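Local coordinates for initiator protein NS1 (Human bocavirus, PDB 4KW3), which probably binds the viral origin of replication and nicks one DNA strand through this N-terminal nuclease domain, so that rolling-circle replication can start, at residues Y211-P225 with T229-S243. Residues are numbered along the deposited sequence; the frame is centred on the assembly and turned at random.
Sequences YLLPKNRCISSYSKP and TSPDNWFILAEKTYS
Residues 216-217 pair in parallel with residues 241-242 at the margin of the mixed sheet of the nuclease domain. This is a beta-alpha-beta unit with a very short helix, 225-228, in the connection. Tyr242 N donates to Asn216 O (2.9 Å), and Cys218 N donates to Tyr242 O (2.9 Å).

The Asn216 side chain holds the loop before strand 241-247. Its CG lies anti to the carbonyl carbon (chi1 -59°), which places the amide over one face of the Trp234 indole. The two planes are stacked, 12° apart. Asn216 OD1 accepts from Phe235 N on a lone pair at 2.7 Å, with the N-H almost straight at 178°. ND2 gives a weak bond to Phe235 O. Both ends of the amide are thus engaged, and with the indole beneath it the amide has little room to turn. Pro225 CB meets Trp234 CZ3 at the indole rim (3.8 Å).

Phe235 lays its ring face on Pro214. Pro214 CA sits 3.4 Å from the centroid of the Phe235 ring, a CH-pi contact. Arg217 CG lies over the Tyr242 ring in a second one. Thr229 OG1 donates to Pro225 O (2.9 Å) and takes a weak bond from Arg217 N.

Tyr211, the predicted nuclease tyrosine, begins the predicted RCR-3 motif 211-215. In the same motif, Lys215 runs extended past Thr241 O and forms a salt bridge with Glu108, a predicted metal ligand on strand 101-109. That strand pairs antiparallel with strand 241-247. Helix 257-268 packs against Leu213 and Phe235, and Arg257 makes a cation-pi contact with Tyr242.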
ATOM      1  N   TYR A 211     -10.900  -5.957  -7.525  1.00 44.24           N
ATOM      2  CA  TYR A 211      -9.513  -6.379  -7.635  1.00 46.75           C
ATOM      3  C   TYR A 211      -8.746  -6.205  -6.319  1.00 38.20           C
ATOM      4  O   TYR A 211      -7.997  -7.082  -5.943  1.00 49.24           O
ATOM      5  CB  TYR A 211      -8.750  -5.718  -8.821  1.00 27.87           C
ATOM      6  CG  TYR A 211      -7.284  -6.099  -8.747  1.00 42.92           C
ATOM      7  CD1 TYR A 211      -6.839  -7.339  -9.232  1.00 40.04           C
ATOM      8  CD2 TYR A 211      -6.351  -5.263  -8.118  1.00 40.75           C
ATOM      9  CE1 TYR A 211      -5.506  -7.727  -9.105  1.00 41.25           C
ATOM     10  CE2 TYR A 211      -5.016  -5.643  -7.988  1.00 47.89           C
ATOM     11  CZ  TYR A 211      -4.604  -6.883  -8.480  1.00 56.88           C
ATOM     12  OH  TYR A 211      -3.285  -7.271  -8.355  1.00 69.74           O
ATOM     13  N   LEU A 212      -8.972  -5.126  -5.584  1.00 41.43           N
ATOM     14  CA  LEU A 212      -8.197  -4.887  -4.359  1.00 36.33           C
ATOM     15  C   LEU A 212      -8.794  -5.579  -3.108  1.00 43.66           C
ATOM     16  O   LEU A 212      -8.058  -6.144  -2.300  1.00 41.18           O
ATOM     17  CB  LEU A 212      -8.031  -3.388  -4.120  1.00 34.82           C
ATOM     18  CG  LEU A 212      -7.168  -2.610  -5.127  1.00 44.19           C
ATOM     19  CD1 LEU A 212      -7.119  -1.141  -4.738  1.00 39.85           C
ATOM     20  CD2 LEU A 212      -5.740  -3.185  -5.196  1.00 36.30           C
ATOM     21  N   LEU A 213     -10.121  -5.551  -2.965  1.00 35.86           N
ATOM     22  CA  LEU A 213     -10.781  -6.109  -1.785  1.00 29.45           C
ATOM     23  C   LEU A 213     -10.659  -7.620  -1.581  1.00 39.66           C
ATOM     24  O   LEU A 213     -10.275  -8.073  -0.499  1.00 47.10           O
ATOM     25  CB  LEU A 213     -12.250  -5.691  -1.720  1.00 38.15           C
ATOM     26  CG  LEU A 213     -12.457  -4.294  -1.150  1.00 39.33           C
ATOM     27  CD1 LEU A 213     -13.908  -4.118  -0.811  1.00 44.80           C
ATOM     28  CD2 LEU A 213     -11.560  -4.101   0.070  1.00 39.25           C
ATOM     29  N   PRO A 214     -10.953  -8.415  -2.618  1.00 45.23           N
ATOM     30  CA  PRO A 214     -11.046  -9.848  -2.292  1.00 45.77           C
ATOM     31  C   PRO A 214      -9.695 -10.558  -2.254  1.00 42.75           C
ATOM     32  O   PRO A 214      -9.407 -11.446  -3.043  1.00 44.63           O
ATOM     33  CB  PRO A 214     -11.956 -10.391  -3.394  1.00 38.69           C
ATOM     34  CG  PRO A 214     -11.720  -9.486  -4.560  1.00 34.02           C
ATOM     35  CD  PRO A 214     -11.293  -8.135  -4.027  1.00 39.28           C
ATOM     36  N   LYS A 215      -8.869 -10.139  -1.307  1.00 43.26           N
ATOM     37  CA  LYS A 215      -7.584 -10.774  -1.066  1.00 40.06           C
ATOM     38  C   LYS A 215      -7.490 -11.133   0.415  1.00 46.20           C
ATOM     39  O   LYS A 215      -8.146 -10.517   1.258  1.00 52.30           O
ATOM     40  CB  LYS A 215      -6.439  -9.838  -1.462  1.00 34.68           C
ATOM     41  CG  LYS A 215      -6.479  -9.391  -2.907  1.00 38.52           C
ATOM     42  CD  LYS A 215      -5.279  -8.541  -3.248  1.00 44.67           C
ATOM     43  CE  LYS A 215      -5.306  -8.088  -4.702  1.00 51.28           C
ATOM     44  NZ  LYS A 215      -3.967  -7.606  -5.142  1.00 61.71           N
ATOM     45  N   ASN A 216      -6.674 -12.125   0.742  1.00 45.22           N
ATOM     46  CA  ASN A 216      -6.453 -12.439   2.148  1.00 44.42           C
ATOM     47  C   ASN A 216      -5.257 -11.639   2.633  1.00 42.93           C
ATOM     48  O   ASN A 216      -4.437 -11.187   1.830  1.00 48.80           O
ATOM     49  CB  ASN A 216      -6.251 -13.933   2.345  1.00 32.49           C
ATOM     50  CG  ASN A 216      -7.448 -14.743   1.870  1.00 44.02           C
ATOM     51  OD1 ASN A 216      -8.601 -14.387   2.149  1.00 36.56           O
ATOM     52  ND2 ASN A 216      -7.188 -15.847   1.169  1.00 40.91           N
ATOM     53  N   ARG A 217      -5.186 -11.409   3.939  1.00 35.82           N
ATOM     54  CA  ARG A 217      -4.080 -10.657   4.492  1.00 35.91           C
ATOM     55  C   ARG A 217      -2.845 -11.487   4.745  1.00 45.55           C
ATOM     56  O   ARG A 217      -2.938 -12.618   5.238  1.00 43.65           O
ATOM     57  CB  ARG A 217      -4.465  -9.963   5.797  1.00 39.56           C
ATOM     58  CG  ARG A 217      -3.416  -8.932   6.206  1.00 43.38           C
ATOM     59  CD  ARG A 217      -3.833  -8.105   7.379  1.00 42.08           C
ATOM     60  NE  ARG A 217      -3.998  -8.912   8.565  1.00 54.30           N
ATOM     61  CZ  ARG A 217      -4.013  -8.402   9.786  1.00 52.31           C
ATOM     62  NH1 ARG A 217      -3.859  -7.099   9.918  1.00 40.53           N
ATOM     63  NH2 ARG A 217      -4.174  -9.188  10.854  1.00 50.44           N
ATOM     64  N   CYS A 218      -1.693 -10.887   4.443  1.00 31.83           N
ATOM     65  CA  CYS A 218      -0.415 -11.418   4.868  1.00 42.61           C
ATOM     66  C   CYS A 218       0.551 -10.269   5.177  1.00 44.34           C
ATOM     67  O   CYS A 218       0.856  -9.468   4.302  1.00 45.96           O
ATOM     68  CB  CYS A 218       0.164 -12.314   3.786  1.00 42.59           C
ATOM     69  SG  CYS A 218       1.724 -12.981   4.265  1.00 59.88           S
ATOM     70  N   ILE A 219       1.004 -10.161   6.427  1.00 44.04           N
ATOM     71  CA  ILE A 219       1.859  -9.025   6.827  1.00 34.17           C
ATOM     72  C   ILE A 219       3.370  -9.293   6.829  1.00 42.62           C
ATOM     73  O   ILE A 219       4.153  -8.424   7.182  1.00 48.30           O
ATOM     74  CB  ILE A 219       1.454  -8.421   8.185  1.00 41.43           C
ATOM     75  CG1 ILE A 219       1.623  -9.450   9.305  1.00 41.46           C
ATOM     76  CG2 ILE A 219       0.018  -7.883   8.145  1.00 33.14           C
ATOM     77  CD1 ILE A 219       1.209  -8.911  10.638  1.00 47.61           C
ATOM     78  N   SER A 220       3.773 -10.498   6.441  1.00 50.77           N
ATOM     79  CA  SER A 220       5.182 -10.830   6.341  1.00 47.27           C
ATOM     80  C   SER A 220       5.467 -11.951   5.349  1.00 49.04           C
ATOM     81  O   SER A 220       4.700 -12.895   5.229  1.00 50.62           O
ATOM     82  CB  SER A 220       5.761 -11.214   7.693  1.00 44.39           C
ATOM     83  OG  SER A 220       7.143 -11.494   7.533  1.00 46.93           O
ATOM     84  N   SER A 221       6.599 -11.842   4.664  1.00 47.66           N
ATOM     85  CA  SER A 221       7.098 -12.913   3.824  1.00 47.81           C
ATOM     86  C   SER A 221       7.316 -14.182   4.646  1.00 55.60           C
ATOM     87  O   SER A 221       7.295 -15.282   4.100  1.00 64.92           O
ATOM     88  CB  SER A 221       8.428 -12.504   3.201  1.00 53.36           C
ATOM     89  OG  SER A 221       8.274 -11.364   2.377  1.00 56.73           O
ATOM     90  N   TYR A 222       7.509 -14.030   5.957  1.00 55.75           N
ATOM     91  CA  TYR A 222       7.795 -15.166   6.832  1.00 55.50           C
ATOM     92  C   TYR A 222       6.561 -15.572   7.608  1.00 56.64           C
ATOM     93  O   TYR A 222       6.645 -16.239   8.635  1.00 69.00           O
ATOM     94  CB  TYR A 222       8.950 -14.852   7.789  1.00 53.96           C
ATOM     95  CG  TYR A 222      10.129 -14.209   7.101  1.00 63.21           C
ATOM     96  CD1 TYR A 222      10.630 -14.718   5.909  1.00 71.88           C
ATOM     97  CD2 TYR A 222      10.722 -13.075   7.624  1.00 68.85           C
ATOM     98  CE1 TYR A 222      11.702 -14.121   5.267  1.00 74.46           C
ATOM     99  CE2 TYR A 222      11.793 -12.473   6.994  1.00 79.96           C
ATOM    100  CZ  TYR A 222      12.277 -12.997   5.815  1.00 82.40           C
ATOM    101  OH  TYR A 222      13.345 -12.388   5.197  1.00 90.76           O
ATOM    102  N   SER A 223       5.406 -15.174   7.105  1.00 49.70           N
ATOM    103  CA  SER A 223       4.151 -15.577   7.707  1.00 47.30           C
ATOM    104  C   SER A 223       3.221 -16.084   6.608  1.00 49.27           C
ATOM    105  O   SER A 223       3.594 -16.115   5.433  1.00 55.53           O
ATOM    106  CB  SER A 223       3.533 -14.403   8.467  1.00 50.09           C
ATOM    107  OG  SER A 223       2.424 -14.814   9.241  1.00 57.47           O
ATOM    108  N   LYS A 224       2.003 -16.446   6.985  1.00 48.57           N
ATOM    109  CA  LYS A 224       1.046 -17.053   6.063  1.00 52.90           C
ATOM    110  C   LYS A 224      -0.308 -16.369   6.196  1.00 53.86           C
ATOM    111  O   LYS A 224      -0.688 -15.921   7.282  1.00 57.10           O
ATOM    112  CB  LYS A 224       0.888 -18.555   6.348  1.00 59.61           C
ATOM    113  CG  LYS A 224       2.169 -19.367   6.301  1.00 76.31           C
ATOM    114  CD  LYS A 224       2.694 -19.496   4.868  1.00 90.73           C
ATOM    115  CE  LYS A 224       3.925 -20.406   4.791  1.00 99.79           C
ATOM    116  NZ  LYS A 224       4.233 -20.833   3.395  1.00 98.20           N
ATOM    117  N   PRO A 225      -1.043 -16.292   5.087  1.00 49.94           N
ATOM    118  CA  PRO A 225      -2.349 -15.642   5.063  1.00 43.33           C
ATOM    119  C   PRO A 225      -3.331 -16.261   6.044  1.00 44.12           C
ATOM    120  O   PRO A 225      -4.149 -15.549   6.634  1.00 41.84           O
ATOM    121  CB  PRO A 225      -2.832 -15.879   3.634  1.00 42.54           C
ATOM    122  CG  PRO A 225      -1.623 -16.105   2.849  1.00 39.99           C
ATOM    123  CD  PRO A 225      -0.612 -16.723   3.749  1.00 48.36           C
ATOM    124  N   THR A 229      -5.096 -13.763   8.538  1.00 45.77           N
ATOM    125  CA  THR A 229      -6.499 -13.516   8.170  1.00 35.27           C
ATOM    126  C   THR A 229      -7.412 -14.301   9.070  1.00 41.82           C
ATOM    127  O   THR A 229      -7.236 -15.517   9.241  1.00 54.38           O
ATOM    128  CB  THR A 229      -6.794 -13.935   6.688  1.00 43.57           C
ATOM    129  OG1 THR A 229      -5.830 -13.329   5.815  1.00 34.48           O
ATOM    130  CG2 THR A 229      -8.211 -13.564   6.258  1.00 34.18           C
ATOM    131  N   SER A 230      -8.385 -13.616   9.653  1.00 38.50           N
ATOM    132  CA  SER A 230      -9.384 -14.293  10.480  1.00 47.17           C
ATOM    133  C   SER A 230     -10.435 -14.975   9.605  1.00 50.88           C
ATOM    134  O   SER A 230     -10.791 -14.476   8.545  1.00 46.10           O
ATOM    135  CB  SER A 230     -10.011 -13.313  11.467  1.00 37.99           C
ATOM    136  OG  SER A 230     -10.703 -12.291  10.783  1.00 36.79           O
ATOM    137  N   PRO A 231     -10.938 -16.126  10.057  1.00 53.64           N
ATOM    138  CA  PRO A 231     -11.792 -16.999   9.236  1.00 46.08           C
ATOM    139  C   PRO A 231     -12.986 -16.332   8.554  1.00 45.72           C
ATOM    140  O   PRO A 231     -13.177 -16.579   7.377  1.00 55.07           O
ATOM    141  CB  PRO A 231     -12.232 -18.052  10.236  1.00 41.47           C
ATOM    142  CG  PRO A 231     -11.036 -18.166  11.119  1.00 42.04           C
ATOM    143  CD  PRO A 231     -10.519 -16.788  11.301  1.00 40.76           C
ATOM    144  N   ASP A 232     -13.722 -15.462   9.233  1.00 55.38           N
ATOM    145  CA  ASP A 232     -14.816 -14.712   8.594  1.00 53.70           C
ATOM    146  C   ASP A 232     -14.376 -13.799   7.435  1.00 53.69           C
ATOM    147  O   ASP A 232     -15.198 -13.282   6.674  1.00 61.90           O
ATOM    148  CB  ASP A 232     -15.533 -13.866   9.634  1.00 58.47           C
ATOM    149  CG  ASP A 232     -16.233 -14.706  10.670  1.00 71.48           C
ATOM    150  OD1 ASP A 232     -16.416 -15.920  10.428  1.00 71.23           O
ATOM    151  OD2 ASP A 232     -16.592 -14.149  11.725  1.00 79.27           O
ATOM    152  N   ASN A 233     -13.078 -13.588   7.301  1.00 46.56           N
ATOM    153  CA  ASN A 233     -12.591 -12.713   6.255  1.00 50.35           C
ATOM    154  C   ASN A 233     -11.779 -13.431   5.191  1.00 46.12           C
ATOM    155  O   ASN A 233     -11.073 -12.812   4.395  1.00 47.31           O
ATOM    156  CB  ASN A 233     -11.793 -11.582   6.894  1.00 45.14           C
ATOM    157  CG  ASN A 233     -12.662 -10.705   7.766  1.00 48.05           C
ATOM    158  OD1 ASN A 233     -13.337  -9.804   7.264  1.00 49.44           O
ATOM    159  ND2 ASN A 233     -12.686 -10.988   9.079  1.00 42.98           N
ATOM    160  N   TRP A 234     -11.924 -14.747   5.146  1.00 45.87           N
ATOM    161  CA  TRP A 234     -11.166 -15.537   4.197  1.00 41.97           C
ATOM    162  C   TRP A 234     -11.862 -15.615   2.857  1.00 45.35           C
ATOM    163  O   TRP A 234     -13.041 -15.953   2.773  1.00 55.46           O
ATOM    164  CB  TRP A 234     -10.936 -16.925   4.728  1.00 40.74           C
ATOM    165  CG  TRP A 234     -10.062 -17.735   3.866  1.00 44.26           C
ATOM    166  CD1 TRP A 234     -10.444 -18.676   2.948  1.00 46.22           C
ATOM    167  CD2 TRP A 234      -8.630 -17.704   3.849  1.00 39.41           C
ATOM    168  NE1 TRP A 234      -9.325 -19.237   2.368  1.00 51.76           N
ATOM    169  CE2 TRP A 234      -8.202 -18.650   2.899  1.00 40.31           C
ATOM    170  CE3 TRP A 234      -7.668 -16.962   4.547  1.00 41.06           C
ATOM    171  CZ2 TRP A 234      -6.861 -18.885   2.637  1.00 36.84           C
ATOM    172  CZ3 TRP A 234      -6.322 -17.195   4.281  1.00 41.74           C
ATOM    173  CH2 TRP A 234      -5.935 -18.149   3.343  1.00 37.94           C
ATOM    174  N   PHE A 235     -11.131 -15.255   1.815  1.00 46.63           N
ATOM    175  CA  PHE A 235     -11.652 -15.308   0.466  1.00 38.53           C
ATOM    176  C   PHE A 235     -11.166 -16.609  -0.134  1.00 41.63           C
ATOM    177  O   PHE A 235      -9.964 -16.767  -0.403  1.00 37.99           O
ATOM    178  CB  PHE A 235     -11.158 -14.116  -0.337  1.00 32.32           C
ATOM    179  CG  PHE A 235     -11.872 -12.824  -0.027  1.00 44.55           C
ATOM    180  CD1 PHE A 235     -13.077 -12.508  -0.642  1.00 31.40           C
ATOM    181  CD2 PHE A 235     -11.310 -11.898   0.850  1.00 35.27           C
ATOM    182  CE1 PHE A 235     -13.703 -11.274  -0.393  1.00 35.32           C
ATOM    183  CE2 PHE A 235     -11.938 -10.676   1.127  1.00 30.45           C
ATOM    184  CZ  PHE A 235     -13.147 -10.370   0.508  1.00 36.51           C
ATOM    185  N   ILE A 236     -12.098 -17.540  -0.343  1.00 48.33           N
ATOM    186  CA  ILE A 236     -11.752 -18.913  -0.708  1.00 41.71           C
ATOM    187  C   ILE A 236     -10.960 -19.027  -2.033  1.00 43.53           C
ATOM    188  O   ILE A 236     -10.090 -19.866  -2.143  1.00 51.69           O
ATOM    189  CB  ILE A 236     -13.026 -19.848  -0.689  1.00 42.95           C
ATOM    190  CG1 ILE A 236     -12.645 -21.325  -0.620  1.00 46.40           C
ATOM    191  CG2 ILE A 236     -13.877 -19.624  -1.899  1.00 47.54           C
ATOM    192  CD1 ILE A 236     -11.537 -21.636   0.395  1.00 64.46           C
ATOM    193  N   LEU A 237     -11.189 -18.146  -3.007  1.00 55.11           N
ATOM    194  CA  LEU A 237     -10.524 -18.313  -4.308  1.00 49.96           C
ATOM    195  C   LEU A 237      -9.339 -17.349  -4.501  1.00 44.64           C
ATOM    196  O   LEU A 237      -8.671 -17.350  -5.535  1.00 54.21           O
ATOM    197  CB  LEU A 237     -11.533 -18.197  -5.474  1.00 42.52           C
ATOM    198  CG  LEU A 237     -12.672 -19.231  -5.535  1.00 40.71           C
ATOM    199  CD1 LEU A 237     -13.601 -18.957  -6.708  1.00 38.72           C
ATOM    200  CD2 LEU A 237     -12.134 -20.661  -5.585  1.00 41.84           C
ATOM    201  N   ALA A 238      -9.080 -16.539  -3.489  1.00 41.74           N
ATOM    202  CA  ALA A 238      -8.047 -15.521  -3.545  1.00 40.77           C
ATOM    203  C   ALA A 238      -6.658 -16.141  -3.618  1.00 45.22           C
ATOM    204  O   ALA A 238      -6.345 -17.030  -2.839  1.00 52.43           O
ATOM    205  CB  ALA A 238      -8.160 -14.605  -2.327  1.00 34.60           C
ATOM    206  N   GLU A 239      -5.834 -15.711  -4.569  1.00 61.49           N
ATOM    207  CA  GLU A 239      -4.450 -16.204  -4.626  1.00 68.44           C
ATOM    208  C   GLU A 239      -3.416 -15.134  -4.288  1.00 57.98           C
ATOM    209  O   GLU A 239      -2.246 -15.426  -4.094  1.00 75.18           O
ATOM    210  CB  GLU A 239      -4.145 -16.814  -5.988  1.00 85.90           C
ATOM    211  CG  GLU A 239      -5.129 -17.904  -6.371  1.00 96.71           C
ATOM    212  CD  GLU A 239      -4.897 -18.440  -7.760  1.00 93.60           C
ATOM    213  OE1 GLU A 239      -5.477 -17.885  -8.722  1.00 94.46           O
ATOM    214  OE2 GLU A 239      -4.134 -19.417  -7.878  1.00 87.64           O
ATOM    215  N   LYS A 240      -3.844 -13.890  -4.214  1.00 49.38           N
ATOM    216  CA  LYS A 240      -2.921 -12.833  -3.863  1.00 44.78           C
ATOM    217  C   LYS A 240      -3.288 -12.223  -2.511  1.00 40.04           C
ATOM    218  O   LYS A 240      -4.332 -12.518  -1.964  1.00 47.83           O
ATOM    219  CB  LYS A 240      -2.838 -11.779  -4.970  1.00 39.86           C
ATOM    220  CG  LYS A 240      -1.902 -12.187  -6.093  1.00 37.78           C
ATOM    221  CD  LYS A 240      -1.769 -11.038  -7.090  1.00 68.31           C
ATOM    222  CE  LYS A 240      -0.486 -11.124  -7.913  1.00 83.33           C
ATOM    223  NZ  LYS A 240      -0.380 -12.404  -8.679  1.00 92.43           N
ATOM    224  N   THR A 241      -2.404 -11.407  -1.948  1.00 42.03           N
ATOM    225  CA  THR A 241      -2.610 -10.942  -0.588  1.00 34.92           C
ATOM    226  C   THR A 241      -2.545  -9.435  -0.480  1.00 36.37           C
ATOM    227  O   THR A 241      -2.141  -8.750  -1.425  1.00 35.39           O
ATOM    228  CB  THR A 241      -1.581 -11.552   0.385  1.00 38.46           C
ATOM    229  OG1 THR A 241      -0.263 -11.131   0.028  1.00 50.12           O
ATOM    230  CG2 THR A 241      -1.658 -13.077   0.375  1.00 31.53           C
ATOM    231  N   TYR A 242      -2.982  -8.909   0.659  1.00 34.25           N
ATOM    232  CA  TYR A 242      -2.758  -7.494   0.944  1.00 35.13           C
ATOM    233  C   TYR A 242      -2.144  -7.411   2.323  1.00 34.40           C
ATOM    234  O   TYR A 242      -2.319  -8.313   3.151  1.00 36.57           O
ATOM    235  CB  TYR A 242      -4.065  -6.676   0.909  1.00 31.31           C
ATOM    236  CG  TYR A 242      -4.883  -6.853   2.152  1.00 34.85           C
ATOM    237  CD1 TYR A 242      -5.698  -7.975   2.312  1.00 35.87           C
ATOM    238  CD2 TYR A 242      -4.818  -5.929   3.201  1.00 39.04           C
ATOM    239  CE1 TYR A 242      -6.435  -8.152   3.447  1.00 29.78           C
ATOM    240  CE2 TYR A 242      -5.554  -6.125   4.364  1.00 36.49           C
ATOM    241  CZ  TYR A 242      -6.360  -7.238   4.475  1.00 39.85           C
ATOM    242  OH  TYR A 242      -7.105  -7.444   5.608  1.00 54.73           O
ATOM    243  N   SER A 243      -1.497  -6.282   2.590  1.00 33.88           N
ATOM    244  CA  SER A 243      -0.911  -6.038   3.898  1.00 42.72           C
ATOM    245  C   SER A 243      -1.748  -5.059   4.707  1.00 39.24           C
ATOM    246  O   SER A 243      -1.999  -5.281   5.891  1.00 44.62           O
ATOM    247  CB  SER A 243       0.514  -5.504   3.746  1.00 33.62           C
ATOM    248  OG  SER A 243       0.988  -5.062   4.993  1.00 42.44           O
TER